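Local coordinates for protein PTS system, lactose-specific IIBC components (Streptococcus pneumoniae, PDB 3NBM) that probably relays a phosphoryl group to lactose during its uptake, as the IIB domain of a phosphoenolpyruvate-dependent phosphotransferase system, at residues A[42-45]-A[46-49]; A[88-91]-A[92-95]. One frame throughout, in Å; residues are numbered along the deposited sequence.

Overall arrangement
Both interactions are local, each within one unbroken run of chain, and they lie on opposite sides of the chain's centre. Their centres are about 22 Å apart and they do not touch. Interaction 1 takes in the end of strand 37-43, an outermost strand of the four-stranded parallel sheet, and the turn after it. It lies at the surface, with His47 as its buried residue. Aromatic rings, a backbone turn bond, a backbone-to-imidazole bond and three waters carry it. Interaction 2 spans the end of helix 86-93 and the link to helix 96-105. It is partly buried: Tyr89 and Leu92 are buried and touch helix 18-33. Its chemistry is mostly backbone carbonyls being met at a helix end, supplemented by a threonine hydroxyl.

Interaction 1: A[42-45]-A[46-49]; sequences GAYG and AHYD
The His47 ring stands between the rings of Tyr44 and Tyr48. Its CE1 lies 3.4 Å above the Tyr44 plane, over the ring centre. The Tyr44 and His47 planes meet at 43°, so the pair is oblique. The same CE1 lies over a face of Tyr48, offset toward the rim. His47 CG sits between its own backbone N and carbonyl carbon (chi1 69°), which turns the ring back over the turn. There His47 ND1 accepts a nearly straight bond from Gly45 N at 3.0 Å, and the donor is in the ring plane. This fixes the rotation of the imidazole. Across CE1 from ND1, His47 NE2 shares a water with Tyr44 OH, and that water too lies in the ring plane. A second water joins Tyr44 OH to Tyr48 OH. A third water donates to Gly45 O and accepts from Tyr48 N. Outside the turn, Tyr44 stacks on Tyr66, and both Tyr44 and His47 touch Met70 of helix 67-74. Ala46 N closes the backbone by bonding to Ala43 O at 3.1 Å. Gly45 has a positive phi of 113°, as expected for the third residue. This is a type II beta turn at the end of a parallel strand in an alpha/beta fold.

Interaction 2: A[88-91]-A[92-95]; sequences EYIH and LTKS
Leu92 N bonds to Glu88 O at 3.1 Å, and Thr93 N bonds to Tyr89 O at 3.0 Å. These are i to i+4 bonds of an alpha helix, here the C-terminal part of helix 86-93. The regular pattern then gives way. Lys94 N makes a weak bond to Ile90 O, 3.4 Å long. Lys94 N also donates to His91 O at 3.2 Å, from well above the carbonyl plane. Ser95 N bonds back to Leu92 O.

Side chains add to this. With chi1 at -179°, the Tyr89 ring extends away from its own N, and its OH bonds to Thr18 O at the start of helix 18-33. Thr93 CG2 packs against the Tyr89 ring, 3.6 Å from Tyr89 CE2, and the two side chains cross at about a right angle. The methyl also lies close to Tyr89 O. Leu92 CG rests 3.4 Å from Glu88 O, while the side chain reaches Leu22 of helix 18-33 and Phe102 of helix 96-105. Glu88 CB points away from 92-95, and the OE1 of this residue accepts from Arg85 N. Ser95 is the N-cap of helix 96-105. Its OG bonds to Lys98 N.

Ile90 O takes two donors, the weak one from Lys94 N and a shorter one from the Thr93 hydroxyl. Thr93 has chi1 67°, which places OG1 back along the helix toward the preceding turn. Thr93 OG1 donates to Ile90 O at 2.7 Å, in the carbonyl plane and on a lone pair, with a C=O...donor angle of 125°.

Interaction 1: A[42-45]-A[46-49]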
loop_
_atom_site.group_PDB
_atom_site.type_symbol
_atom_site.label_atom_id
_atom_site.label_comp_id
_atom_site.label_asym_id
_atom_site.label_seq_id
_atom_site.Cartn_x
_atom_site.Cartn_y
_atom_site.Cartn_z
ATOM N N GLY A 42 4.610 4.797 5.349
ATOM C CA GLY A 42 5.427 5.979 5.291
ATOM C C GLY A 42 4.623 7.185 4.911
ATOM O O GLY A 42 3.438 7.088 4.549
ATOM N N ALA A 43 5.267 8.354 4.968
ATOM C CA ALA A 43 4.680 9.612 4.541
ATOM C C ALA A 43 4.990 9.892 3.061
ATOM O O ALA A 43 6.126 9.717 2.620
ATOM C CB ALA A 43 5.218 10.793 5.395
ATOM N N TYR A 44 3.987 10.346 2.323
ATOM C CA TYR A 44 4.197 10.781 0.942
ATOM C C TYR A 44 5.159 11.958 0.956
ATOM O O TYR A 44 4.930 12.950 1.635
ATOM C CB TYR A 44 2.859 11.143 0.280
ATOM C CG TYR A 44 2.961 11.276 -1.225
ATOM C CD1 TYR A 44 3.427 12.435 -1.845
ATOM C CD2 TYR A 44 2.665 10.203 -2.041
ATOM C CE1 TYR A 44 3.583 12.497 -3.230
ATOM C CE2 TYR A 44 2.795 10.272 -3.393
ATOM C CZ TYR A 44 3.269 11.411 -3.992
ATOM O OH TYR A 44 3.418 11.425 -5.373
ATOM N N GLY A 45 6.225 11.842 0.191
ATOM C CA GLY A 45 7.315 12.801 0.194
ATOM C C GLY A 45 8.630 12.263 0.723
ATOM O O GLY A 45 9.683 12.829 0.431
ATOM N N ALA A 46 8.586 11.174 1.503
ATOM C CA ALA A 46 9.791 10.465 1.964
ATOM C C ALA A 46 10.082 9.252 1.104
ATOM O O ALA A 46 11.001 8.498 1.394
ATOM C CB ALA A 46 9.662 10.041 3.435
ATOM N N HIS A 47 9.345 9.102 -0.005
ATOM C CA HIS A 47 9.333 7.855 -0.761
ATOM C C HIS A 47 10.106 7.884 -2.080
ATOM O O HIS A 47 10.216 6.851 -2.736
ATOM C CB HIS A 47 7.895 7.451 -1.051
ATOM C CG HIS A 47 7.251 8.376 -2.018
ATOM N ND1 HIS A 47 6.860 9.654 -1.691
ATOM C CD2 HIS A 47 7.054 8.242 -3.347
ATOM C CE1 HIS A 47 6.395 10.245 -2.777
ATOM N NE2 HIS A 47 6.507 9.409 -3.791
ATOM N N TYR A 48 10.603 9.043 -2.516
ATOM C CA TYR A 48 11.084 9.147 -3.888
ATOM C C TYR A 48 12.261 8.254 -4.193
ATOM O O TYR A 48 12.368 7.784 -5.312
ATOM C CB TYR A 48 11.399 10.602 -4.230
ATOM C CG TYR A 48 10.186 11.481 -4.257
ATOM C CD1 TYR A 48 9.201 11.304 -5.194
ATOM C CD2 TYR A 48 10.051 12.541 -3.364
ATOM C CE1 TYR A 48 8.106 12.125 -5.238
ATOM C CE2 TYR A 48 8.934 13.366 -3.387
ATOM C CZ TYR A 48 7.978 13.162 -4.336
ATOM O OH TYR A 48 6.868 13.946 -4.422
ATOM N N ASP A 49 13.128 7.997 -3.217
ATOM C CA ASP A 49 14.283 7.127 -3.452
ATOM C C ASP A 49 14.026 5.687 -3.080
ATOM O O ASP A 49 14.714 4.810 -3.599
ATOM C CB ASP A 49 15.503 7.607 -2.679
ATOM C CG ASP A 49 16.080 8.896 -3.230
ATOM O OD1 ASP A 49 16.224 9.048 -4.466
ATOM O OD2 ASP A 49 16.364 9.767 -2.431
HETATM O O HOH W 1 5.469 9.706 -6.391
HETATM O O HOH W 2 4.976 13.410 -6.324
HETATM O O HOH W 3 11.858 11.139 -0.893
#

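Interaction 2: A[88-91]-A[92-95]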
loop_
_atom_site.group_PDB
_atom_site.type_symbol
_atom_site.label_atom_id
_atom_site.label_comp_id
_atom_site.label_asym_id
_atom_site.label_seq_id
_atom_site.Cartn_x
_atom_site.Cartn_y
_atom_site.Cartn_z
ATOM N N GLU A 88 -13.761 2.500 1.769
ATOM C CA GLU A 88 -12.969 1.376 1.278
ATOM C C GLU A 88 -11.759 1.120 2.175
ATOM O O GLU A 88 -11.522 0.007 2.651
ATOM C CB GLU A 88 -12.513 1.716 -0.164
ATOM C CG GLU A 88 -11.487 0.790 -0.786
ATOM C CD GLU A 88 -10.906 1.313 -2.095
ATOM O OE1 GLU A 88 -10.768 2.563 -2.269
ATOM O OE2 GLU A 88 -10.586 0.451 -2.949
ATOM N N TYR A 89 -10.967 2.155 2.385
ATOM C CA TYR A 89 -9.730 2.035 3.121
ATOM C C TYR A 89 -9.983 1.611 4.571
ATOM O O TYR A 89 -9.327 0.713 5.109
ATOM C CB TYR A 89 -8.976 3.362 3.053
ATOM C CG TYR A 89 -7.657 3.352 3.758
ATOM C CD1 TYR A 89 -6.508 2.988 3.078
ATOM C CD2 TYR A 89 -7.527 3.711 5.100
ATOM C CE1 TYR A 89 -5.291 2.984 3.687
ATOM C CE2 TYR A 89 -6.302 3.689 5.723
ATOM C CZ TYR A 89 -5.184 3.343 4.995
ATOM O OH TYR A 89 -3.928 3.336 5.578
ATOM N N ILE A 90 -10.931 2.285 5.228
ATOM C CA ILE A 90 -11.202 1.987 6.627
ATOM C C ILE A 90 -11.687 0.541 6.776
ATOM O O ILE A 90 -11.256 -0.161 7.678
ATOM C CB ILE A 90 -12.161 3.030 7.253
ATOM C CG1 ILE A 90 -11.450 4.391 7.332
ATOM C CG2 ILE A 90 -12.664 2.540 8.614
ATOM C CD1 ILE A 90 -10.195 4.459 8.206
ATOM N N HIS A 91 -12.530 0.072 5.870
ATOM C CA HIS A 91 -12.929 -1.333 5.913
ATOM C C HIS A 91 -11.750 -2.281 5.824
ATOM O O HIS A 91 -11.670 -3.261 6.544
ATOM C CB HIS A 91 -13.938 -1.678 4.812
ATOM C CG HIS A 91 -15.318 -1.203 5.108
ATOM N ND1 HIS A 91 -16.164 -0.698 4.143
ATOM C CD2 HIS A 91 -15.994 -1.132 6.275
ATOM C CE1 HIS A 91 -17.308 -0.353 4.705
ATOM N NE2 HIS A 91 -17.228 -0.603 5.997
ATOM N N LEU A 92 -10.803 -1.999 4.943
ATOM C CA LEU A 92 -9.599 -2.825 4.893
ATOM C C LEU A 92 -8.778 -2.817 6.179
ATOM O O LEU A 92 -8.240 -3.856 6.568
ATOM C CB LEU A 92 -8.676 -2.395 3.736
ATOM C CG LEU A 92 -9.210 -2.483 2.292
ATOM C CD1 LEU A 92 -8.228 -1.845 1.346
ATOM C CD2 LEU A 92 -9.525 -3.898 1.870
ATOM N N THR A 93 -8.691 -1.673 6.849
ATOM C CA THR A 93 -7.896 -1.606 8.072
ATOM C C THR A 93 -8.450 -2.484 9.188
ATOM O O THR A 93 -7.713 -2.866 10.097
ATOM C CB THR A 93 -7.764 -0.165 8.619
ATOM O OG1 THR A 93 -9.031 0.353 9.079
ATOM C CG2 THR A 93 -7.146 0.760 7.582
ATOM N N LYS A 94 -9.745 -2.794 9.107
ATOM C CA LYS A 94 -10.437 -3.592 10.108
ATOM C C LYS A 94 -10.491 -5.070 9.791
ATOM O O LYS A 94 -11.020 -5.829 10.578
ATOM C CB LYS A 94 -11.843 -3.034 10.322
ATOM C CG LYS A 94 -11.821 -1.662 10.980
ATOM C CD LYS A 94 -11.165 -1.692 12.373
ATOM C CE LYS A 94 -9.666 -1.355 12.390
ATOM N NZ LYS A 94 -9.265 -0.704 13.673
ATOM N N SER A 95 -9.939 -5.486 8.655
ATOM C CA SER A 95 -10.016 -6.878 8.245
ATOM C C SER A 95 -8.725 -7.352 7.617
ATOM O O SER A 95 -8.497 -7.097 6.429
ATOM C CB SER A 95 -11.165 -7.101 7.265
ATOM O OG SER A 95 -11.150 -8.453 6.790
#